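Local atomic coordinates of CT253 (PDB entry 6UXC), a protein that is of unknown function but is probably a lipoprotein, made with a signal peptide by the obligate intracellular bacterium Chlamydia trachomatis. Residues Leu138-Tyr151 with Ser163-Ile177. Residues are numbered along the deposited sequence; the frame is centred on the assembly and turned at random.
Sequences LDASQSLASGSNDY and STPMGLMHQRLFREI
Q142 reaches from strand 138-143 over P165 and M169 of helix 165-177. Its CB and CG both lie against the carbonyl oxygen of P165, with M169 CB also 3.8 Å from Q142 CB. A bend at chi2 (63°) then turns the amide, and CD passes L168 CB. At the tip the two amide atoms part company. Q142 OE1 accepts hydrogen bonds from both R172 NH1 (2.9 Å) and R172 NH2 (3.1 Å); it lies in the guanidinium plane, although amide and guanidinium planes are 55° apart. NE2 gives its bond to S146 OG, which in turn donates to S143 O, so the amide's rotation is fixed from two sides.

Further along the turn, Y151 OH accepts from M166 N (3.0 Å) at the helix start and donates to a lone pair of N149 OD1. M166 CE sits squarely over that ring, 3.8 Å from its centroid, while the N-cap oxygen, T164 OG1, accepts from G167 N, bonds F161 O and lies at the ring edge.

Toward L138, A140 CB packs on M169 CG, and two waters link D139's backbone to E176 OE2; E176 OE1 is salt-bridged to R180. Helix 165-177 runs nearly antiparallel (155°) to strand 138-143, between helix 41-55, met by H170 and F174, and a mixed five-stranded sheet with 131-143 outermost.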
loop_
_atom_site.group_PDB
_atom_site.type_symbol
_atom_site.label_atom_id
_atom_site.label_comp_id
_atom_site.label_asym_id
_atom_site.label_seq_id
_atom_site.Cartn_x
_atom_site.Cartn_y
_atom_site.Cartn_z
ATOM N N LEU A 138 2.278 -9.806 1.168
ATOM C CA LEU A 138 3.131 -9.507 2.301
ATOM C C LEU A 138 2.261 -9.434 3.548
ATOM O O LEU A 138 1.088 -9.045 3.492
ATOM C CB LEU A 138 3.859 -8.175 2.092
ATOM C CG LEU A 138 4.663 -8.024 0.791
ATOM C CD1 LEU A 138 5.259 -6.639 0.681
ATOM C CD2 LEU A 138 5.744 -9.102 0.664
ATOM N N ASP A 139 2.823 -9.815 4.683
ATOM C CA ASP A 139 2.027 -9.806 5.897
ATOM C C ASP A 139 2.923 -9.510 7.084
ATOM O O ASP A 139 4.150 -9.585 7.003
ATOM C CB ASP A 139 1.259 -11.119 6.076
ATOM C CG ASP A 139 2.163 -12.345 6.100
ATOM O OD1 ASP A 139 3.327 -12.252 6.555
ATOM O OD2 ASP A 139 1.691 -13.407 5.651
ATOM N N ALA A 140 2.277 -9.124 8.179
ATOM C CA ALA A 140 2.948 -8.801 9.429
ATOM C C ALA A 140 2.022 -9.188 10.574
ATOM O O ALA A 140 0.808 -9.228 10.407
ATOM C CB ALA A 140 3.306 -7.319 9.496
ATOM N N SER A 141 2.612 -9.508 11.730
ATOM C CA SER A 141 1.820 -9.886 12.886
ATOM C C SER A 141 2.523 -9.415 14.147
ATOM O O SER A 141 3.759 -9.368 14.211
ATOM C CB SER A 141 1.596 -11.397 12.958
ATOM O OG SER A 141 0.878 -11.695 14.132
ATOM N N GLN A 142 1.715 -9.104 15.165
ATOM C CA GLN A 142 2.239 -8.568 16.414
ATOM C C GLN A 142 1.382 -9.028 17.590
ATOM O O GLN A 142 0.146 -8.996 17.536
ATOM C CB GLN A 142 2.288 -7.036 16.367
ATOM C CG GLN A 142 3.053 -6.378 17.511
ATOM C CD GLN A 142 4.508 -6.761 17.511
ATOM O OE1 GLN A 142 5.085 -6.992 16.459
ATOM N NE2 GLN A 142 5.106 -6.842 18.694
ATOM N N SER A 143 2.053 -9.436 18.668
ATOM C CA SER A 143 1.346 -9.884 19.861
ATOM C C SER A 143 0.553 -8.735 20.466
ATOM O O SER A 143 1.066 -7.625 20.608
ATOM C CB SER A 143 2.347 -10.438 20.877
ATOM O OG SER A 143 1.734 -10.676 22.133
ATOM N N LEU A 144 -0.710 -9.005 20.818
ATOM C CA LEU A 144 -1.562 -7.974 21.410
ATOM C C LEU A 144 -1.095 -7.571 22.802
ATOM O O LEU A 144 -1.504 -6.518 23.294
ATOM C CB LEU A 144 -3.013 -8.454 21.481
ATOM C CG LEU A 144 -3.759 -8.539 20.147
ATOM C CD1 LEU A 144 -5.110 -9.179 20.378
ATOM C CD2 LEU A 144 -3.925 -7.175 19.509
ATOM N N ALA A 145 -0.238 -8.369 23.432
ATOM C CA ALA A 145 0.296 -8.008 24.736
ATOM C C ALA A 145 1.465 -7.041 24.647
ATOM O O ALA A 145 1.884 -6.515 25.686
ATOM C CB ALA A 145 0.737 -9.268 25.487
ATOM N N SER A 146 1.983 -6.787 23.438
ATOM C CA SER A 146 3.187 -5.977 23.254
ATOM C C SER A 146 2.999 -4.514 23.637
ATOM O O SER A 146 3.983 -3.789 23.780
ATOM C CB SER A 146 3.628 -6.033 21.787
ATOM O OG SER A 146 3.774 -7.369 21.346
ATOM N N GLY A 147 1.771 -4.042 23.753
ATOM C CA GLY A 147 1.563 -2.645 24.067
ATOM C C GLY A 147 0.091 -2.418 24.317
ATOM O O GLY A 147 -0.681 -3.369 24.434
ATOM N N SER A 148 -0.287 -1.147 24.392
ATOM C CA SER A 148 -1.692 -0.809 24.593
ATOM C C SER A 148 -2.487 -1.049 23.317
ATOM O O SER A 148 -2.005 -0.825 22.199
ATOM C CB SER A 148 -1.837 0.651 25.018
ATOM O OG SER A 148 -3.207 1.048 25.003
ATOM N N ASN A 149 -3.732 -1.497 23.485
ATOM C CA ASN A 149 -4.661 -1.578 22.370
ATOM C C ASN A 149 -5.788 -0.560 22.505
ATOM O O ASN A 149 -6.873 -0.758 21.956
ATOM C CB ASN A 149 -5.202 -3.002 22.238
ATOM C CG ASN A 149 -4.102 -4.019 21.925
ATOM O OD1 ASN A 149 -3.514 -4.007 20.839
ATOM N ND2 ASN A 149 -3.834 -4.917 22.871
ATOM N N ASP A 150 -5.546 0.529 23.233
ATOM C CA ASP A 150 -6.450 1.679 23.228
ATOM C C ASP A 150 -6.124 2.503 21.991
ATOM O O ASP A 150 -5.263 3.388 22.015
ATOM C CB ASP A 150 -6.291 2.499 24.501
ATOM C CG ASP A 150 -7.357 3.579 24.639
ATOM O OD1 ASP A 150 -7.880 4.022 23.590
ATOM O OD2 ASP A 150 -7.634 3.986 25.793
ATOM N N TYR A 151 -6.806 2.188 20.891
ATOM C CA TYR A 151 -6.578 2.875 19.621
ATOM C C TYR A 151 -7.341 4.183 19.518
ATOM O O TYR A 151 -7.273 4.843 18.473
ATOM C CB TYR A 151 -6.904 1.934 18.460
ATOM C CG TYR A 151 -5.926 0.803 18.495
ATOM C CD1 TYR A 151 -4.568 1.048 18.250
ATOM C CD2 TYR A 151 -6.318 -0.470 18.842
ATOM C CE1 TYR A 151 -3.631 0.032 18.329
ATOM C CE2 TYR A 151 -5.390 -1.496 18.923
ATOM C CZ TYR A 151 -4.056 -1.242 18.645
ATOM O OH TYR A 151 -3.134 -2.272 18.767
ATOM N N SER A 163 4.065 2.490 19.135
ATOM C CA SER A 163 4.344 1.597 20.254
ATOM C C SER A 163 3.197 0.636 20.564
ATOM O O SER A 163 3.349 -0.231 21.438
ATOM C CB SER A 163 4.665 2.422 21.510
ATOM O OG SER A 163 5.739 3.324 21.277
ATOM N N THR A 164 2.061 0.768 19.893
ATOM C CA THR A 164 0.970 -0.168 20.086
ATOM C C THR A 164 1.186 -1.399 19.221
ATOM O O THR A 164 1.981 -1.370 18.280
ATOM C CB THR A 164 -0.361 0.465 19.710
ATOM O OG1 THR A 164 -0.364 0.712 18.292
ATOM C CG2 THR A 164 -0.569 1.754 20.494
ATOM N N PRO A 165 0.487 -2.496 19.519
ATOM C CA PRO A 165 0.695 -3.698 18.711
ATOM C C PRO A 165 0.351 -3.459 17.252
ATOM O O PRO A 165 1.082 -3.897 16.353
ATOM C CB PRO A 165 -0.224 -4.729 19.389
ATOM C CG PRO A 165 -0.196 -4.318 20.826
ATOM C CD PRO A 165 -0.274 -2.805 20.747
ATOM N N MET A 166 -0.737 -2.738 16.991
ATOM C CA MET A 166 -1.096 -2.490 15.606
ATOM C C MET A 166 -0.049 -1.614 14.928
ATOM O O MET A 166 0.275 -1.829 13.764
ATOM C CB MET A 166 -2.459 -1.818 15.522
ATOM C CG MET A 166 -2.945 -1.682 14.080
ATOM S SD MET A 166 -4.402 -0.682 13.892
ATOM C CE MET A 166 -5.548 -1.435 15.042
ATOM N N GLY A 167 0.446 -0.594 15.632
ATOM C CA GLY A 167 1.369 0.350 15.019
ATOM C C GLY A 167 2.718 -0.275 14.729
ATOM O O GLY A 167 3.324 -0.011 13.687
ATOM N N LEU A 168 3.192 -1.122 15.638
ATOM C CA LEU A 168 4.424 -1.874 15.408
ATOM C C LEU A 168 4.278 -2.755 14.174
ATOM O O LEU A 168 5.167 -2.810 13.314
ATOM C CB LEU A 168 4.726 -2.722 16.642
ATOM C CG LEU A 168 5.157 -1.958 17.892
ATOM C CD1 LEU A 168 5.061 -2.812 19.168
ATOM C CD2 LEU A 168 6.585 -1.485 17.707
ATOM N N MET A 169 3.147 -3.461 14.090
ATOM C CA MET A 169 2.871 -4.343 12.966
ATOM C C MET A 169 2.806 -3.551 11.665
ATOM O O MET A 169 3.452 -3.913 10.670
ATOM C CB MET A 169 1.560 -5.090 13.230
ATOM C CG MET A 169 1.219 -6.176 12.237
ATOM S SD MET A 169 0.166 -5.563 10.920
ATOM C CE MET A 169 -1.393 -5.337 11.789
ATOM N N HIS A 170 2.067 -2.444 11.673
ATOM C CA HIS A 170 1.962 -1.615 10.471
ATOM C C HIS A 170 3.319 -1.115 10.003
ATOM O O HIS A 170 3.615 -1.128 8.801
ATOM C CB HIS A 170 1.046 -0.434 10.736
ATOM C CG HIS A 170 -0.402 -0.791 10.755
ATOM N ND1 HIS A 170 -1.389 0.157 10.874
ATOM C CD2 HIS A 170 -1.037 -1.988 10.690
ATOM C CE1 HIS A 170 -2.571 -0.433 10.869
ATOM N NE2 HIS A 170 -2.380 -1.737 10.766
ATOM N N GLN A 171 4.134 -0.620 10.933
ATOM C CA GLN A 171 5.433 -0.064 10.573
ATOM C C GLN A 171 6.278 -1.094 9.830
ATOM O O GLN A 171 6.863 -0.794 8.782
ATOM C CB GLN A 171 6.126 0.422 11.846
ATOM C CG GLN A 171 7.356 1.246 11.618
ATOM C CD GLN A 171 7.986 1.661 12.924
ATOM O OE1 GLN A 171 8.190 0.834 13.812
ATOM N NE2 GLN A 171 8.281 2.945 13.060
ATOM N N ARG A 172 6.316 -2.326 10.329
ATOM C CA ARG A 172 7.139 -3.337 9.666
ATOM C C ARG A 172 6.574 -3.658 8.287
ATOM O O ARG A 172 7.328 -3.827 7.318
ATOM C CB ARG A 172 7.238 -4.606 10.517
ATOM C CG ARG A 172 8.151 -4.476 11.734
ATOM C CD ARG A 172 8.623 -5.853 12.229
ATOM N NE ARG A 172 7.481 -6.736 12.388
ATOM C CZ ARG A 172 6.705 -6.762 13.469
ATOM N NH1 ARG A 172 6.984 -5.981 14.513
ATOM N NH2 ARG A 172 5.668 -7.590 13.515
ATOM N N LEU A 173 5.248 -3.742 8.187
ATOM C CA LEU A 173 4.606 -4.033 6.916
ATOM C C LEU A 173 4.847 -2.923 5.899
ATOM O O LEU A 173 5.149 -3.207 4.730
ATOM C CB LEU A 173 3.119 -4.255 7.157
ATOM C CG LEU A 173 2.262 -4.694 5.985
ATOM C CD1 LEU A 173 2.777 -5.964 5.327
ATOM C CD2 LEU A 173 0.829 -4.881 6.478
ATOM N N PHE A 174 4.711 -1.651 6.307
ATOM C CA PHE A 174 4.940 -0.559 5.363
ATOM C C PHE A 174 6.385 -0.583 4.880
ATOM O O PHE A 174 6.657 -0.370 3.695
ATOM C CB PHE A 174 4.657 0.803 5.990
ATOM C CG PHE A 174 3.254 0.987 6.473
ATOM C CD1 PHE A 174 2.186 0.431 5.821
ATOM C CD2 PHE A 174 3.013 1.765 7.589
ATOM C CE1 PHE A 174 0.896 0.617 6.282
ATOM C CE2 PHE A 174 1.712 1.964 8.043
ATOM C CZ PHE A 174 0.674 1.391 7.391
ATOM N N ARG A 175 7.322 -0.842 5.795
ATOM C CA ARG A 175 8.726 -0.913 5.408
ATOM C C ARG A 175 8.957 -2.009 4.378
ATOM O O ARG A 175 9.655 -1.787 3.382
ATOM C CB ARG A 175 9.592 -1.165 6.631
ATOM C CG ARG A 175 9.730 0.001 7.569
ATOM C CD ARG A 175 10.523 -0.476 8.761
ATOM N NE ARG A 175 10.651 0.520 9.813
ATOM C CZ ARG A 175 10.613 0.240 11.112
ATOM N NH1 ARG A 175 10.419 -1.007 11.531
ATOM N NH2 ARG A 175 10.752 1.213 11.997
ATOM N N GLU A 176 8.332 -3.176 4.571
ATOM C CA GLU A 176 8.530 -4.283 3.639
ATOM C C GLU A 176 7.894 -3.989 2.291
ATOM O O GLU A 176 8.453 -4.341 1.242
ATOM C CB GLU A 176 7.963 -5.598 4.187
ATOM C CG GLU A 176 8.308 -6.794 3.267
ATOM C CD GLU A 176 7.939 -8.177 3.833
ATOM O OE1 GLU A 176 8.760 -9.111 3.688
ATOM O OE2 GLU A 176 6.846 -8.351 4.383
ATOM N N ILE A 177 6.714 -3.372 2.298
ATOM C CA ILE A 177 6.037 -3.066 1.045
ATOM C C ILE A 177 6.937 -2.189 0.183
ATOM O O ILE A 177 7.152 -2.453 -1.006
ATOM C CB ILE A 177 4.684 -2.390 1.318
ATOM C CG1 ILE A 177 3.663 -3.401 1.867
ATOM C CG2 ILE A 177 4.180 -1.742 0.063
ATOM C CD1 ILE A 177 2.440 -2.729 2.480
HETATM O O HOH W 1 5.601 -10.622 4.366
HETATM O O HOH W 2 5.843 -7.260 6.762
HETATM O O HOH W 3 5.451 -9.713 11.484
HETATM O O HOH W 4 1.697 0.939 23.991
#